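Local coordinates for protein alcohol oxidase (Myceliophthora thermophila, PDB 6F74) that binds FAD and, as a flavoprotein oxidase of the vanillyl-alcohol oxidase type, probably oxidises alcohol substrates with molecular oxygen, at residues Ala313-Ile318 against Thr406-Glu411; Pro342-Asn347 against Ala390-Ala395. All blocks are in the same frame, centred on the assembly; numbering follows the deposited sequence.

Contact 1: residues Ala313-Ile318 against Thr406-Glu411; sequences AHRLAI and TSTFAE
His314 and Phe409 meet as an offset stack at the edge of a seven-stranded antiparallel sheet, their ring centroids 4.7 Å apart and their planes inclined by 29°. The imidazole brings its CD2 over one face of the phenyl ring, off-centre toward the rim, 3.4 Å from Phe409 CZ. With CG anti to the backbone N (chi1 178°), the histidine reaches along the neighbouring strand, and its NE2 lies 2.9 Å from Ser407 OG, a hydrogen bond made in the plane of the ring. Stack and bond together help to set the ring's tilt, with His373 meeting the same imidazole. Replacing Phe409 by an alanine would remove the stacked face and probably leave the imidazole less firmly held there, although the Ser407 bond would remain.

Thr406, Thr408 and Arg315 occupy the other face of the sheet, where Thr408 OG1 rests 3.6 Å from Arg315 CB while the guanidinium group leads to a salt bridge with Glu422. A water bridges Arg315 O and Thr406 OG1. Between the two faces the backbones form a regular antiparallel ladder. The chemistry divides by face: ring stack and histidine-serine bond toward helix 382-396, threonine hydroxyls, water and the arginine-glutamate pair on the other.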
loop_
_atom_site.group_PDB
_atom_site.type_symbol
_atom_site.label_atom_id
_atom_site.label_comp_id
_atom_site.label_asym_id
_atom_site.label_seq_id
_atom_site.Cartn_x
_atom_site.Cartn_y
_atom_site.Cartn_z
ATOM N N ALA A 313 -19.898 -11.959 8.297
ATOM C CA ALA A 313 -19.236 -11.996 7.009
ATOM C C ALA A 313 -20.109 -12.701 5.985
ATOM O O ALA A 313 -20.810 -13.647 6.317
ATOM C CB ALA A 313 -17.902 -12.721 7.144
ATOM N N HIS A 314 -20.034 -12.233 4.745
ATOM C CA HIS A 314 -20.763 -12.795 3.624
ATOM C C HIS A 314 -19.780 -13.312 2.599
ATOM O O HIS A 314 -19.024 -12.539 2.050
ATOM C CB HIS A 314 -21.615 -11.708 2.961
ATOM C CG HIS A 314 -22.382 -12.179 1.766
ATOM N ND1 HIS A 314 -22.357 -11.520 0.562
ATOM C CD2 HIS A 314 -23.228 -13.227 1.605
ATOM C CE1 HIS A 314 -23.144 -12.153 -0.296
ATOM N NE2 HIS A 314 -23.679 -13.194 0.312
ATOM N N ARG A 315 -19.786 -14.613 2.357
ATOM C CA ARG A 315 -18.933 -15.198 1.330
ATOM C C ARG A 315 -19.747 -15.476 0.073
ATOM O O ARG A 315 -20.696 -16.246 0.109
ATOM C CB ARG A 315 -18.239 -16.450 1.868
ATOM C CG ARG A 315 -17.177 -16.131 2.946
ATOM C CD ARG A 315 -15.848 -15.638 2.339
ATOM N NE ARG A 315 -14.768 -15.605 3.360
ATOM C CZ ARG A 315 -13.785 -16.520 3.488
ATOM N NH1 ARG A 315 -13.661 -17.586 2.666
ATOM N NH2 ARG A 315 -12.850 -16.371 4.434
ATOM N N LEU A 316 -19.379 -14.851 -1.032
ATOM C CA LEU A 316 -20.118 -15.012 -2.289
ATOM C C LEU A 316 -19.187 -15.563 -3.334
ATOM O O LEU A 316 -18.073 -15.110 -3.430
ATOM C CB LEU A 316 -20.669 -13.666 -2.795
ATOM C CG LEU A 316 -21.434 -13.662 -4.146
ATOM C CD1 LEU A 316 -22.782 -14.366 -4.027
ATOM C CD2 LEU A 316 -21.640 -12.237 -4.624
ATOM N N ALA A 317 -19.660 -16.494 -4.141
ATOM C CA ALA A 317 -18.885 -17.012 -5.242
ATOM C C ALA A 317 -19.786 -17.252 -6.439
ATOM O O ALA A 317 -20.905 -17.757 -6.300
ATOM C CB ALA A 317 -18.176 -18.294 -4.846
ATOM N N ILE A 318 -19.277 -16.880 -7.598
ATOM C CA ILE A 318 -20.024 -16.891 -8.852
ATOM C C ILE A 318 -19.136 -17.524 -9.907
ATOM O O ILE A 318 -18.005 -17.072 -10.097
ATOM C CB ILE A 318 -20.352 -15.460 -9.351
ATOM C CG1 ILE A 318 -21.001 -14.623 -8.253
ATOM C CG2 ILE A 318 -21.200 -15.528 -10.606
ATOM C CD1 ILE A 318 -21.197 -13.172 -8.588
ATOM N N THR A 406 -23.053 -19.201 -5.022
ATOM C CA THR A 406 -23.088 -19.692 -3.665
ATOM C C THR A 406 -22.909 -18.519 -2.742
ATOM O O THR A 406 -22.186 -17.567 -3.048
ATOM C CB THR A 406 -22.000 -20.741 -3.363
ATOM O OG1 THR A 406 -20.726 -20.250 -3.761
ATOM C CG2 THR A 406 -22.285 -22.023 -4.098
ATOM N N SER A 407 -23.562 -18.609 -1.597
ATOM C CA SER A 407 -23.715 -17.472 -0.721
ATOM C C SER A 407 -23.839 -17.991 0.676
ATOM O O SER A 407 -24.790 -18.706 0.960
ATOM C CB SER A 407 -24.994 -16.705 -1.107
ATOM O OG SER A 407 -25.150 -15.580 -0.296
ATOM N N THR A 408 -22.895 -17.658 1.546
ATOM C CA THR A 408 -22.958 -18.089 2.935
ATOM C C THR A 408 -22.602 -16.962 3.879
ATOM O O THR A 408 -21.942 -16.000 3.495
ATOM C CB THR A 408 -22.016 -19.274 3.185
ATOM O OG1 THR A 408 -20.649 -18.870 2.974
ATOM C CG2 THR A 408 -22.353 -20.428 2.268
ATOM N N PHE A 409 -23.030 -17.107 5.128
ATOM C CA PHE A 409 -22.795 -16.115 6.166
ATOM C C PHE A 409 -22.143 -16.775 7.357
ATOM O O PHE A 409 -22.452 -17.915 7.669
ATOM C CB PHE A 409 -24.096 -15.476 6.610
ATOM C CG PHE A 409 -24.805 -14.738 5.505
ATOM C CD1 PHE A 409 -25.652 -15.410 4.640
ATOM C CD2 PHE A 409 -24.620 -13.385 5.330
ATOM C CE1 PHE A 409 -26.295 -14.743 3.620
ATOM C CE2 PHE A 409 -25.265 -12.701 4.318
ATOM C CZ PHE A 409 -26.106 -13.379 3.455
ATOM N N ALA A 410 -21.221 -16.058 7.989
ATOM C CA ALA A 410 -20.585 -16.493 9.225
ATOM C C ALA A 410 -20.667 -15.362 10.234
ATOM O O ALA A 410 -20.297 -14.235 9.920
ATOM C CB ALA A 410 -19.142 -16.866 8.965
ATOM N N GLU A 411 -21.164 -15.668 11.437
ATOM C CA GLU A 411 -21.325 -14.658 12.506
ATOM C C GLU A 411 -20.171 -14.777 13.487
ATOM O O GLU A 411 -19.742 -15.892 13.790
ATOM C CB GLU A 411 -22.661 -14.803 13.223
ATOM C CG GLU A 411 -23.062 -13.534 13.989
ATOM C CD GLU A 411 -24.513 -13.527 14.448
ATOM O OE1 GLU A 411 -25.385 -13.686 13.581
ATOM O OE2 GLU A 411 -24.797 -13.342 15.682
HETATM O O HOH W 1 -20.065 -18.796 -1.055
HETATM O O HOH W 2 -20.245 -20.709 -6.759
#

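Contact 2: residues Pro342-Asn347 against Ala390-Ala395; sequences PALSNN and APLMNA
Leu344 and Leu392 form the close-fitting side of this helix-helix contact, a worked case of two neighbouring helices joined by a few apolar side chains. The leucines cross at about a right angle, and both branches of Leu344 are used. Its CD2 comes 3.9 Å from Leu392 CD2, while CD1 lies against the backbone of Leu392, 3.8 Å from its N. The same CD1 also rests 4.0 Å from Pro391 CB, so one methyl spans two consecutive residues of the partner helix. Leu392 also packs on Leu337 and on Leu316 of strand 311-320. This end of the interface is buried.

Toward solvent the fit slackens. Ala343 offers no more than a methyl group, its CB 4.3 Å from Pro391 CB. Just past the end of helix 328-346, Asn347 approaches the proline ring from the opposite direction and sets its ND2 3.8 Å from Pro391 CG. That amide nitrogen is not left to the hydrocarbon: it is hydrogen-bonded to Ala388 O, one turn back in the partner helix. Pro391 thus meets the leucine methyl through CB and CD and the asparagine amide through CG and CD.

The short helical segments run roughly antiparallel, at 150°, with their axes 9.4 Å apart. Between the segments themselves the cohesion is entirely van der Waals, so here the fit rests on the shapes of Leu344, Pro391 and Leu392, and the directional polar link is supplied alongside by the Asn347 amide and the Ala388 carbonyl.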
loop_
_atom_site.group_PDB
_atom_site.type_symbol
_atom_site.label_atom_id
_atom_site.label_comp_id
_atom_site.label_asym_id
_atom_site.label_seq_id
_atom_site.Cartn_x
_atom_site.Cartn_y
_atom_site.Cartn_z
ATOM N N PRO A 342 -22.801 0.570 -4.241
ATOM C CA PRO A 342 -23.093 1.735 -3.412
ATOM C C PRO A 342 -24.229 1.501 -2.420
ATOM O O PRO A 342 -24.138 1.957 -1.279
ATOM C CB PRO A 342 -23.422 2.827 -4.437
ATOM C CG PRO A 342 -22.672 2.413 -5.654
ATOM C CD PRO A 342 -22.755 0.919 -5.673
ATOM N N ALA A 343 -25.278 0.818 -2.859
ATOM C CA ALA A 343 -26.362 0.435 -1.959
ATOM C C ALA A 343 -25.839 -0.406 -0.796
ATOM O O ALA A 343 -26.145 -0.154 0.368
ATOM C CB ALA A 343 -27.451 -0.335 -2.721
ATOM N N LEU A 344 -25.024 -1.392 -1.130
ATOM C CA LEU A 344 -24.369 -2.207 -0.117
ATOM C C LEU A 344 -23.540 -1.358 0.857
ATOM O O LEU A 344 -23.671 -1.500 2.077
ATOM C CB LEU A 344 -23.539 -3.309 -0.755
ATOM C CG LEU A 344 -24.296 -4.620 -0.894
ATOM C CD1 LEU A 344 -25.590 -4.493 -1.699
ATOM C CD2 LEU A 344 -23.372 -5.675 -1.489
ATOM N N SER A 345 -22.741 -0.452 0.311
ATOM C CA SER A 345 -21.970 0.447 1.135
ATOM C C SER A 345 -22.858 1.277 2.059
ATOM O O SER A 345 -22.556 1.404 3.246
ATOM C CB SER A 345 -21.105 1.367 0.289
ATOM O OG SER A 345 -20.258 2.131 1.119
ATOM N N ASN A 346 -23.936 1.849 1.517
ATOM C CA ASN A 346 -24.917 2.565 2.330
ATOM C C ASN A 346 -25.552 1.739 3.460
ATOM O O ASN A 346 -25.947 2.280 4.483
ATOM C CB ASN A 346 -26.033 3.116 1.443
ATOM C CG ASN A 346 -26.988 3.989 2.212
ATOM O OD1 ASN A 346 -26.566 4.625 3.186
ATOM N ND2 ASN A 346 -28.294 4.014 1.813
ATOM N N ASN A 347 -25.654 0.435 3.251
ATOM C CA ASN A 347 -26.147 -0.496 4.248
ATOM C C ASN A 347 -25.081 -0.980 5.243
ATOM O O ASN A 347 -25.345 -1.932 5.975
ATOM C CB ASN A 347 -26.767 -1.735 3.534
ATOM C CG ASN A 347 -27.980 -1.394 2.684
ATOM O OD1 ASN A 347 -28.592 -0.355 2.869
ATOM N ND2 ASN A 347 -28.342 -2.288 1.751
ATOM N N ALA A 390 -28.998 -7.839 0.423
ATOM C CA ALA A 390 -30.153 -8.206 -0.358
ATOM C C ALA A 390 -30.178 -7.514 -1.706
ATOM O O ALA A 390 -30.428 -8.189 -2.694
ATOM C CB ALA A 390 -31.448 -7.977 0.414
ATOM N N PRO A 391 -29.885 -6.188 -1.775
ATOM C CA PRO A 391 -29.935 -5.564 -3.096
ATOM C C PRO A 391 -29.066 -6.293 -4.136
ATOM O O PRO A 391 -29.490 -6.438 -5.286
ATOM C CB PRO A 391 -29.427 -4.142 -2.830
ATOM C CG PRO A 391 -29.754 -3.901 -1.391
ATOM C CD PRO A 391 -29.444 -5.219 -0.755
ATOM N N LEU A 392 -27.909 -6.791 -3.702
ATOM C CA LEU A 392 -27.044 -7.622 -4.555
ATOM C C LEU A 392 -27.596 -9.016 -4.854
ATOM O O LEU A 392 -27.615 -9.414 -6.012
ATOM C CB LEU A 392 -25.629 -7.769 -3.962
ATOM C CG LEU A 392 -24.646 -8.600 -4.814
ATOM C CD1 LEU A 392 -24.504 -8.132 -6.249
ATOM C CD2 LEU A 392 -23.309 -8.610 -4.106
ATOM N N MET A 393 -28.020 -9.760 -3.845
ATOM C CA MET A 393 -28.550 -11.140 -4.099
ATOM C C MET A 393 -29.816 -11.143 -4.929
ATOM O O MET A 393 -29.999 -12.003 -5.803
ATOM C CB MET A 393 -28.751 -11.901 -2.781
ATOM C CG MET A 393 -27.498 -11.964 -1.914
ATOM S SD MET A 393 -26.060 -12.675 -2.746
ATOM C CE MET A 393 -25.227 -11.311 -3.413
ATOM N N ASN A 394 -30.655 -10.134 -4.706
ATOM C CA ASN A 394 -31.847 -9.950 -5.516
ATOM C C ASN A 394 -31.473 -9.684 -6.973
ATOM O O ASN A 394 -32.116 -10.236 -7.874
ATOM C CB ASN A 394 -32.716 -8.808 -4.985
ATOM C CG ASN A 394 -33.316 -9.101 -3.609
ATOM O OD1 ASN A 394 -33.395 -10.249 -3.156
ATOM N ND2 ASN A 394 -33.798 -8.054 -2.956
ATOM N N ALA A 395 -30.460 -8.860 -7.213
ATOM C CA ALA A 395 -30.061 -8.547 -8.584
ATOM C C ALA A 395 -29.447 -9.756 -9.253
ATOM O O ALA A 395 -29.584 -9.922 -10.462
ATOM C CB ALA A 395 -29.121 -7.360 -8.643
#

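In the fold
Followed from the N terminus, the chain reaches strand 311-320 first of the four elements, turns into helix 328-346, returns through strands 349-356 and 370-378 to helix 382-396, and ends this excursion on strand 403-412. Contact 2 closes the shorter loop, between the two helices, and falls wholly within the longer loop that contact 1 closes between the two strands; the pairings therefore nest and do not cross. Met393 and Leu392 join them: Met393 CE packs 3.8 Å from His314 CE1, and Leu392 CD2 meets Leu316 CD2 at 4.0 Å. The edge of the seven-stranded sheet, helix 382-396 lying on it and helix 328-346 beside that helix are thereby tied together, away from the flavin pocket.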